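Local coordinates for putative glutathione-regulated potassium-efflux system protein KefB (Vibrio parahaemolyticus RIMD 2210633, PDB 3C85) that probably serves as the cytosolic, nucleotide-binding regulatory domain of a potassium-efflux antiporter of the CPA2 family, at residues L45-R49 / I50-A54. Residues are numbered along the deposited sequence; the frame is centred on the assembly and turned at random.
Sequences LGMGR and IGTGA
T52 reaches back to G48, the N-cap residue of helix 49-62, and grips its carbonyl oxygen twice. T52 N donates to G48 O at 3.0 Å, nearly in line with the carbonyl bond, while T52 OG1 donates to the same oxygen at 2.8 Å from well above the carbonyl plane. The hydroxyl gets there because OG1 sits beside its own backbone N (chi1 -56°), which brings both donors onto one acceptor. One residue on, G53 N bonds to R49 O at 3.1 Å and carries the helical pattern forward. At the start of the helix a water accepts from G51 N at 2.9 Å and, weakly, from G48 N.

G51 CA lies 3.4 Å from G46 O in a nearly straight CA-H...O contact (167° at the hydrogen); having no side chain, G51 lets this loop carbonyl lie directly against its CA. M47, a selenomethionine, bends at chi2 and chi3 and packs over this turn, with SE 3.6 Å from G51 O and CE 3.8 Å from T52 OG1.

R49 NE and NH2 make weak hydrogen bonds to N158 and S161 of the second subunit, respectively. G46, G48 and G51 fit the GxGxxG pattern of a Rossmann-type strand-turn-helix, here joining strand 42-45 to helix 49-62 next to E70 and R72, which bind AMP in this protein, although the nucleotide is absent from this chain.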
loop_
_atom_site.group_PDB
_atom_site.type_symbol
_atom_site.label_atom_id
_atom_site.label_comp_id
_atom_site.label_asym_id
_atom_site.label_seq_id
_atom_site.Cartn_x
_atom_site.Cartn_y
_atom_site.Cartn_z
ATOM N N LEU A 45 -11.457 9.524 -6.726
ATOM C CA LEU A 45 -12.002 10.463 -5.762
ATOM C C LEU A 45 -11.052 10.529 -4.560
ATOM O O LEU A 45 -11.017 9.595 -3.736
ATOM C CB LEU A 45 -13.384 9.984 -5.331
ATOM C CG LEU A 45 -14.425 9.851 -6.474
ATOM C CD1 LEU A 45 -15.749 9.340 -5.904
ATOM C CD2 LEU A 45 -14.623 11.214 -7.130
ATOM N N GLY A 46 -10.303 11.621 -4.439
ATOM C CA GLY A 46 -9.363 11.766 -3.308
ATOM C C GLY A 46 -8.024 11.669 -3.979
ATOM O O GLY A 46 -7.733 10.646 -4.594
HETATM N N MSE A 47 -7.223 12.735 -3.895
HETATM C CA MSE A 47 -5.868 12.714 -4.457
HETATM C C MSE A 47 -4.818 13.031 -3.397
HETATM O O MSE A 47 -3.882 13.829 -3.628
HETATM C CB MSE A 47 -5.754 13.677 -5.670
HETATM C CG MSE A 47 -6.507 13.205 -6.850
HETATM SE SE MSE A 47 -5.773 11.636 -7.725
HETATM C CE MSE A 47 -4.044 12.378 -8.280
ATOM N N GLY A 48 -4.989 12.413 -2.232
ATOM C CA GLY A 48 -3.947 12.365 -1.168
ATOM C C GLY A 48 -2.978 11.334 -1.712
ATOM O O GLY A 48 -3.034 11.033 -2.905
ATOM N N ARG A 49 -2.127 10.782 -0.862
ATOM C CA ARG A 49 -1.082 9.899 -1.285
ATOM C C ARG A 49 -1.572 8.602 -1.935
ATOM O O ARG A 49 -1.004 8.155 -2.863
ATOM C CB ARG A 49 -0.087 9.657 -0.149
ATOM C CG ARG A 49 0.699 10.893 0.243
ATOM C CD ARG A 49 1.872 10.588 1.107
ATOM N NE ARG A 49 2.949 10.068 0.313
ATOM C CZ ARG A 49 3.848 10.811 -0.296
ATOM N NH1 ARG A 49 3.798 12.117 -0.176
ATOM N NH2 ARG A 49 4.792 10.250 -1.003
ATOM N N ILE A 50 -2.660 8.048 -1.439
ATOM C CA ILE A 50 -3.204 6.836 -2.077
ATOM C C ILE A 50 -3.669 7.110 -3.523
ATOM O O ILE A 50 -3.235 6.431 -4.509
ATOM C CB ILE A 50 -4.304 6.160 -1.232
ATOM C CG1 ILE A 50 -3.748 5.723 0.132
ATOM C CG2 ILE A 50 -4.874 4.915 -1.959
ATOM C CD1 ILE A 50 -4.829 5.186 1.040
ATOM N N GLY A 51 -4.550 8.088 -3.660
ATOM C CA GLY A 51 -5.128 8.429 -4.987
ATOM C C GLY A 51 -4.050 8.813 -5.979
ATOM O O GLY A 51 -4.116 8.466 -7.164
ATOM N N THR A 52 -3.023 9.500 -5.482
ATOM C CA THR A 52 -1.885 9.898 -6.327
ATOM C C THR A 52 -1.054 8.690 -6.803
ATOM O O THR A 52 -0.683 8.614 -7.967
ATOM C CB THR A 52 -0.997 10.921 -5.624
ATOM O OG1 THR A 52 -1.795 12.049 -5.225
ATOM C CG2 THR A 52 0.144 11.354 -6.585
ATOM N N GLY A 53 -0.775 7.732 -5.910
ATOM C CA GLY A 53 -0.097 6.532 -6.355
ATOM C C GLY A 53 -0.887 5.736 -7.363
ATOM O O GLY A 53 -0.326 5.172 -8.306
ATOM N N ALA A 54 -2.195 5.662 -7.161
ATOM C CA ALA A 54 -3.053 4.994 -8.137
ATOM C C ALA A 54 -3.054 5.721 -9.497
ATOM O O ALA A 54 -2.881 5.097 -10.590
ATOM C CB ALA A 54 -4.504 4.868 -7.557
HETATM O O HOH W 1 -6.042 9.661 -1.693
#